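Local coordinates for protein Fe-S binding reductase, putative (Thermus thermophilus, PDB 2D4P) that is of unknown function but is built like the GNAT acyltransferases and may transfer acyl groups, at residues L14-G19 with E69-E74; V63-I68 with R81-S86; E105-L110 with F115-L120. One frame throughout, in Å; residues are numbered along the deposited sequence.

Contact 1: residues L14-G19 with E69-E74; sequences LNRLAG and EGRSVE
Leu17 and Arg71 both turn CG away from the carbonyl carbon and in beside the backbone N (chi1 -62° and -77°), and further bends at chi2 and chi3 carry the Arg71 chain across the leucine. The setting is a GNAT-type fold. Residues 69-74 lead from a central strand into helix 73-89, a turn that in relatives commonly receives the pyrophosphate of coenzyme A, while residues 14-19 belong to the early helical region that packs beside the sheet. Leu17 CD2 meets the rim of the Arg71 guanidinium in its plane, 3.9 Å from NE, and the two side chains cross at about a right angle. Beyond it Arg16 comes up, its NH2 4.1 Å from Arg71 NH2 with the guanidinium planes 56° apart. Glu45, in a salt bridge with Arg71 and a long, weak ion pair with Arg16, probably eases the crowding of like charges. On the other flank Glu69 CB lies 3.8 Å from Leu17 O, and the Glu69 carboxylate is held by a salt bridge to Arg67. Water 1, 2.7 Å from Leu17 O, can donate to it; Glu69 OE1, at 3.4 Å, is a weak second acceptor competing for its protons.

Contact 2: residues V63-I68 with R81-S86; sequences VLVTRI and RAVVKS
Val83 meets Val63 and Val65 through a single methyl, a compact example of how a helix is seated on a sheet. Its CG1 is 3.8 Å from Val63 CG1 and 4.0 Å from Val65 CG2, so one branch of the helix residue serves two strand residues that project from the same face. The torsion explains the choice: with CG1 anti to the backbone N (chi1 172°), that methyl points off the helix toward the strand. The valine pairs cross obliquely, and the closest CA atoms, those of Val65 and Val83, are 8.2 Å apart.

A second shell closes round these methyls. Phe38 and Ala50 also touch Val83, Ala52 lies against both strand valines, and Val95 and Leu97 pack on Val65. On the helix, Ser86 OG donates to Val83 O at 2.7 Å, coming in tilted 22° from the carbonyl plane, and the same hydroxyl is bonded to His36 ND1, which ties this turn of helix to the residues around it. Farther out, strand and helix are the first two elements of the beta-alpha-beta unit 61-70, 73-89 and 94-97, and the strand carries a classic beta bulge where Thr66 and Arg67 face Leu51. With three buried, branched hydrocarbon side chains as its whole substance, the contact implies cohesion by shape and exclusion of water rather than by directed bonds.

Contact 3: residues E105-L110 with F115-L120; sequences ELEEAL and FALGPL
Phe115 returns to the helix it has just left, its backbone N donating to Leu110 O at 3.0 Å along a fairly straight path (157° at the hydrogen). CG stands beside the backbone N, anti to the carbonyl carbon (chi1 -73°), and this lays the ring next to Leu110. The leucine's CD2 comes over one face, 3.9 Å from the centroid and 20° off the ring normal, a CH-pi contact shifted toward the CG side, where CD2 to Phe115 CG is 3.6 Å. Phe115 CB is also close to the accepting carbonyl, 3.4 Å from Leu110 O. Val84 and Val95 touch the same aromatic side chain, linking it to the neighbouring helix and strand. With alanine in place of Phe115, Leu110 CD2 would probably lose the aromatic face it rests on, and a gap would be likely beside Val84 and Val95.

The spacing of five residues between Leu110 and Phe115 is that of the six-to-one bond in a Schellman motif, and the apolar contact between the same two residues is consistent with such a helix end. In the GNAT-type fold, helix 104-112 follows the strand 94-97, and here the chain leaving that helix runs off roughly crosswise to it. Leu117 makes the next touch: its CD1 approaches Glu107 OE2 at 4.1 Å, a loose contact at the exposed margin. The glutamate reaches this point with an extended chain, and the two side chains meet at about a right angle. Leu99 packs against Leu117 as well as against Leu110 and Glu107, bridging the two segments from a third part of the chain.

Contacts 1 and 2 share strand 61-70 and helix 73-89, with centres about 15 Å apart; they are joined directly where Arg67 NH2 reaches Ala18 O at 2.9 Å, a probable hydrogen bond. Contact 3 lies about 13 Å from contact 2, centre to centre, and meets it through packing of Ile68 CG2 on Leu106 CD2 at 3.8 Å. It also abuts contact 1, about 18 Å away between centres, where Glu105 OE1 comes within 3.3 Å of Ser72 CA. The three centres form a triangle, with the buried contact 2 nearest the middle of the chain and the other two farther out. If coenzyme A binds as in GNAT relatives, the turn after strand 61-70 is the likeliest part near it.

Contact 1: residues L14-G19 with E69-E74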
# COMPACT_ATOMS: atom_id res chain seq x y z
N LEU A 14 -2.69 12.72 3.03
CA LEU A 14 -1.72 11.64 3.09
C LEU A 14 -0.73 11.87 4.23
O LEU A 14 -0.45 10.97 4.99
CB LEU A 14 -0.95 11.50 1.78
CG LEU A 14 -1.74 11.00 0.57
CD1 LEU A 14 -0.76 10.78 -0.60
CD2 LEU A 14 -2.43 9.72 0.89
N ASN A 15 -0.26 13.10 4.36
CA ASN A 15 0.77 13.40 5.33
C ASN A 15 0.22 13.40 6.74
O ASN A 15 0.93 13.12 7.70
CB ASN A 15 1.47 14.69 4.93
CG ASN A 15 2.52 14.44 3.88
OD1 ASN A 15 3.53 13.82 4.17
ND2 ASN A 15 2.27 14.89 2.65
N ARG A 16 -1.08 13.65 6.88
CA ARG A 16 -1.72 13.48 8.18
C ARG A 16 -1.64 12.02 8.65
O ARG A 16 -1.67 11.75 9.86
CB ARG A 16 -3.19 13.93 8.15
CG ARG A 16 -3.38 15.40 8.48
CD ARG A 16 -4.80 15.88 8.22
NE ARG A 16 -5.72 15.29 9.19
CZ ARG A 16 -7.06 15.29 9.09
NH1 ARG A 16 -7.66 15.84 8.03
NH2 ARG A 16 -7.78 14.72 10.05
N LEU A 17 -1.55 11.08 7.70
CA LEU A 17 -1.41 9.65 7.98
C LEU A 17 0.03 9.13 7.96
O LEU A 17 0.26 7.97 8.27
CB LEU A 17 -2.19 8.83 6.94
CG LEU A 17 -3.70 9.08 6.93
CD1 LEU A 17 -4.27 8.74 5.56
CD2 LEU A 17 -4.38 8.32 8.07
N ALA A 18 0.98 9.98 7.56
CA ALA A 18 2.33 9.53 7.23
C ALA A 18 3.34 9.58 8.41
O ALA A 18 4.50 9.20 8.24
CB ALA A 18 2.87 10.36 6.08
N GLY A 19 2.89 10.03 9.57
CA GLY A 19 3.70 10.04 10.76
C GLY A 19 5.00 10.83 10.55
O GLY A 19 4.97 11.98 10.08
N GLU A 69 -0.33 2.50 5.34
CA GLU A 69 -0.61 3.11 6.62
C GLU A 69 -2.10 3.05 6.84
O GLU A 69 -2.87 3.19 5.89
CB GLU A 69 -0.11 4.56 6.67
CG GLU A 69 1.38 4.74 6.39
CD GLU A 69 2.31 4.08 7.42
OE1 GLU A 69 1.86 3.73 8.52
OE2 GLU A 69 3.51 3.93 7.11
N GLY A 70 -2.50 2.87 8.09
CA GLY A 70 -3.92 2.83 8.41
C GLY A 70 -4.24 2.89 9.89
O GLY A 70 -3.51 2.34 10.72
N ARG A 71 -5.35 3.54 10.20
CA ARG A 71 -5.75 3.82 11.57
C ARG A 71 -6.58 2.71 12.21
O ARG A 71 -6.89 2.76 13.42
CB ARG A 71 -6.54 5.11 11.58
CG ARG A 71 -5.66 6.32 11.46
CD ARG A 71 -6.20 7.50 12.25
NE ARG A 71 -6.29 8.68 11.41
CZ ARG A 71 -7.03 9.75 11.68
NH1 ARG A 71 -7.77 9.81 12.79
NH2 ARG A 71 -7.02 10.77 10.82
N SER A 72 -6.94 1.71 11.41
CA SER A 72 -7.71 0.58 11.88
C SER A 72 -7.50 -0.62 10.98
O SER A 72 -7.11 -0.49 9.83
CB SER A 72 -9.20 0.95 11.90
OG SER A 72 -9.70 1.13 10.58
N VAL A 73 -7.81 -1.80 11.50
CA VAL A 73 -7.86 -3.00 10.67
C VAL A 73 -8.79 -2.80 9.46
O VAL A 73 -8.43 -3.16 8.33
CB VAL A 73 -8.26 -4.24 11.47
CG1 VAL A 73 -8.56 -5.42 10.54
CG2 VAL A 73 -7.16 -4.60 12.47
N GLU A 74 -9.95 -2.19 9.69
CA GLU A 74 -10.88 -1.94 8.61
C GLU A 74 -10.24 -1.12 7.48
O GLU A 74 -10.37 -1.46 6.32
CB GLU A 74 -12.16 -1.26 9.14
CG GLU A 74 -13.18 -0.99 8.06
CD GLU A 74 -14.39 -0.19 8.50
OE1 GLU A 74 -14.47 0.18 9.69
OE2 GLU A 74 -15.25 0.10 7.62
O HOH W 1 2.22 6.87 9.81
O HOH W 2 4.87 6.08 9.37

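Contact 2: residues V63-I68 with R81-S86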
# COMPACT_ATOMS: atom_id res chain seq x y z
N VAL A 63 2.61 -6.73 -8.16
CA VAL A 63 2.36 -5.44 -7.56
C VAL A 63 2.95 -5.45 -6.16
O VAL A 63 2.58 -6.27 -5.33
CB VAL A 63 0.84 -5.09 -7.57
CG1 VAL A 63 0.57 -3.95 -6.55
CG2 VAL A 63 0.44 -4.65 -8.97
N LEU A 64 3.93 -4.57 -5.92
CA LEU A 64 4.53 -4.41 -4.62
C LEU A 64 3.92 -3.22 -3.90
O LEU A 64 3.86 -2.10 -4.43
CB LEU A 64 6.03 -4.19 -4.78
CG LEU A 64 6.86 -4.17 -3.51
CD1 LEU A 64 6.76 -5.47 -2.67
CD2 LEU A 64 8.33 -3.87 -3.91
N VAL A 65 3.45 -3.48 -2.69
CA VAL A 65 2.97 -2.42 -1.81
C VAL A 65 4.19 -1.90 -1.04
O VAL A 65 4.66 -2.52 -0.09
CB VAL A 65 1.87 -2.91 -0.83
CG1 VAL A 65 1.36 -1.73 -0.02
CG2 VAL A 65 0.73 -3.61 -1.54
N THR A 66 4.67 -0.77 -1.48
CA THR A 66 5.82 -0.10 -0.97
C THR A 66 5.58 0.42 0.41
O THR A 66 6.47 0.42 1.27
CB THR A 66 6.13 1.06 -2.01
OG1 THR A 66 6.29 0.45 -3.32
CG2 THR A 66 7.39 1.67 -1.69
N ARG A 67 4.36 0.91 0.64
CA ARG A 67 3.97 1.46 1.91
C ARG A 67 2.48 1.35 2.14
O ARG A 67 1.70 1.65 1.24
CB ARG A 67 4.36 2.94 1.99
CG ARG A 67 4.16 3.50 3.36
CD ARG A 67 4.82 4.81 3.56
NE ARG A 67 4.62 5.29 4.92
CZ ARG A 67 4.93 6.52 5.29
NH1 ARG A 67 5.44 7.35 4.38
NH2 ARG A 67 4.70 6.91 6.54
N ILE A 68 2.11 1.00 3.36
CA ILE A 68 0.70 1.04 3.74
C ILE A 68 0.62 1.60 5.16
O ILE A 68 1.42 1.25 6.03
CB ILE A 68 0.02 -0.34 3.58
CG1 ILE A 68 -1.50 -0.19 3.77
CG2 ILE A 68 0.58 -1.41 4.53
CD1 ILE A 68 -2.29 -1.49 3.48
N ARG A 81 -7.68 -4.65 -0.26
CA ARG A 81 -8.67 -5.11 -1.22
C ARG A 81 -8.61 -4.25 -2.48
O ARG A 81 -8.74 -4.76 -3.62
CB ARG A 81 -10.08 -5.06 -0.61
CG ARG A 81 -10.38 -6.24 0.31
CD ARG A 81 -11.86 -6.46 0.60
NE ARG A 81 -12.54 -5.21 0.92
CZ ARG A 81 -12.66 -4.68 2.14
NH1 ARG A 81 -12.16 -5.31 3.20
NH2 ARG A 81 -13.30 -3.52 2.28
N ALA A 82 -8.42 -2.95 -2.30
CA ALA A 82 -8.41 -2.04 -3.44
C ALA A 82 -7.15 -2.33 -4.27
O ALA A 82 -7.18 -2.38 -5.50
CB ALA A 82 -8.44 -0.59 -2.97
N VAL A 83 -6.03 -2.54 -3.59
CA VAL A 83 -4.80 -2.89 -4.30
C VAL A 83 -4.96 -4.21 -5.08
O VAL A 83 -4.61 -4.29 -6.26
CB VAL A 83 -3.58 -2.95 -3.37
CG1 VAL A 83 -2.38 -3.50 -4.13
CG2 VAL A 83 -3.27 -1.55 -2.75
N VAL A 84 -5.50 -5.23 -4.42
CA VAL A 84 -5.70 -6.55 -5.02
C VAL A 84 -6.61 -6.43 -6.23
O VAL A 84 -6.32 -6.98 -7.29
CB VAL A 84 -6.20 -7.61 -3.99
CG1 VAL A 84 -6.70 -8.87 -4.67
CG2 VAL A 84 -5.08 -7.95 -3.05
N LYS A 85 -7.74 -5.74 -6.09
CA LYS A 85 -8.63 -5.54 -7.23
C LYS A 85 -7.89 -4.89 -8.43
O LYS A 85 -8.03 -5.34 -9.57
CB LYS A 85 -9.82 -4.67 -6.86
CG LYS A 85 -10.80 -4.50 -8.00
CD LYS A 85 -11.95 -3.64 -7.58
CE LYS A 85 -12.99 -3.57 -8.68
NZ LYS A 85 -12.43 -3.06 -9.95
N SER A 86 -7.10 -3.86 -8.16
CA SER A 86 -6.36 -3.16 -9.21
C SER A 86 -5.32 -4.11 -9.88
O SER A 86 -5.03 -4.01 -11.07
CB SER A 86 -5.71 -1.91 -8.66
OG SER A 86 -4.54 -2.17 -7.89

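Contact 3: residues E105-L110 with F115-L120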
# COMPACT_ATOMS: atom_id res chain seq x y z
N GLU A 105 -2.02 -4.90 13.58
CA GLU A 105 -3.22 -4.54 12.84
C GLU A 105 -3.04 -4.92 11.36
O GLU A 105 -3.94 -5.51 10.76
CB GLU A 105 -3.56 -3.06 12.96
CG GLU A 105 -4.12 -2.68 14.34
CD GLU A 105 -4.89 -1.36 14.35
OE1 GLU A 105 -5.05 -0.71 13.29
OE2 GLU A 105 -5.36 -0.99 15.45
N LEU A 106 -1.87 -4.60 10.82
CA LEU A 106 -1.57 -4.96 9.43
C LEU A 106 -1.50 -6.48 9.24
O LEU A 106 -2.03 -7.03 8.26
CB LEU A 106 -0.29 -4.28 8.98
CG LEU A 106 0.17 -4.60 7.55
CD1 LEU A 106 -0.90 -4.23 6.56
CD2 LEU A 106 1.45 -3.87 7.23
N GLU A 107 -0.90 -7.16 10.19
CA GLU A 107 -0.82 -8.62 10.14
C GLU A 107 -2.22 -9.23 10.12
O GLU A 107 -2.52 -10.12 9.33
CB GLU A 107 -0.05 -9.12 11.36
CG GLU A 107 0.53 -10.52 11.25
CD GLU A 107 1.57 -10.77 12.33
OE1 GLU A 107 1.18 -10.84 13.51
OE2 GLU A 107 2.79 -10.83 11.99
N GLU A 108 -3.09 -8.70 10.97
CA GLU A 108 -4.47 -9.13 11.00
C GLU A 108 -5.17 -8.87 9.65
O GLU A 108 -5.87 -9.73 9.16
CB GLU A 108 -5.26 -8.43 12.12
CG GLU A 108 -6.75 -8.77 12.09
CD GLU A 108 -7.52 -8.25 13.30
OE1 GLU A 108 -6.88 -7.97 14.35
OE2 GLU A 108 -8.77 -8.14 13.17
N ALA A 109 -4.95 -7.69 9.08
CA ALA A 109 -5.61 -7.32 7.82
C ALA A 109 -5.12 -8.20 6.64
O ALA A 109 -5.91 -8.64 5.80
CB ALA A 109 -5.36 -5.85 7.52
N LEU A 110 -3.81 -8.46 6.62
CA LEU A 110 -3.21 -9.31 5.60
C LEU A 110 -3.80 -10.72 5.62
O LEU A 110 -4.14 -11.27 4.59
CB LEU A 110 -1.70 -9.38 5.80
CG LEU A 110 -0.94 -8.12 5.36
CD1 LEU A 110 0.47 -8.04 5.93
CD2 LEU A 110 -0.89 -8.00 3.83
N PHE A 115 -3.57 -13.02 2.25
CA PHE A 115 -2.12 -13.03 2.11
C PHE A 115 -1.49 -14.08 3.00
O PHE A 115 -1.96 -14.34 4.12
CB PHE A 115 -1.51 -11.68 2.45
CG PHE A 115 -1.75 -10.61 1.44
CD1 PHE A 115 -3.02 -10.06 1.28
CD2 PHE A 115 -0.71 -10.14 0.64
CE1 PHE A 115 -3.23 -9.07 0.37
CE2 PHE A 115 -0.93 -9.17 -0.29
CZ PHE A 115 -2.19 -8.65 -0.45
N ALA A 116 -0.42 -14.68 2.50
CA ALA A 116 0.40 -15.63 3.27
C ALA A 116 1.72 -15.01 3.72
O ALA A 116 2.30 -14.14 3.03
CB ALA A 116 0.66 -16.89 2.43
N LEU A 117 2.23 -15.47 4.86
CA LEU A 117 3.51 -14.96 5.36
C LEU A 117 4.65 -15.94 5.12
O LEU A 117 5.76 -15.79 5.66
CB LEU A 117 3.40 -14.61 6.84
CG LEU A 117 2.32 -13.59 7.20
CD1 LEU A 117 2.40 -13.28 8.69
CD2 LEU A 117 2.42 -12.34 6.36
N GLY A 118 4.40 -16.95 4.30
CA GLY A 118 5.42 -17.91 3.96
C GLY A 118 4.94 -18.72 2.79
O GLY A 118 3.79 -18.52 2.35
N PRO A 119 5.77 -19.62 2.26
CA PRO A 119 7.09 -19.98 2.81
C PRO A 119 8.22 -19.05 2.40
O PRO A 119 9.29 -19.10 3.04
CB PRO A 119 7.33 -21.38 2.22
CG PRO A 119 6.68 -21.27 0.83
CD PRO A 119 5.47 -20.38 1.03
N LEU A 120 8.01 -18.24 1.36
CA LEU A 120 9.05 -17.30 0.91
C LEU A 120 9.42 -16.35 2.03
O LEU A 120 8.58 -15.95 2.81
CB LEU A 120 8.61 -16.52 -0.33
CG LEU A 120 8.93 -17.01 -1.75
CD1 LEU A 120 9.20 -18.44 -1.85
CD2 LEU A 120 7.87 -16.56 -2.75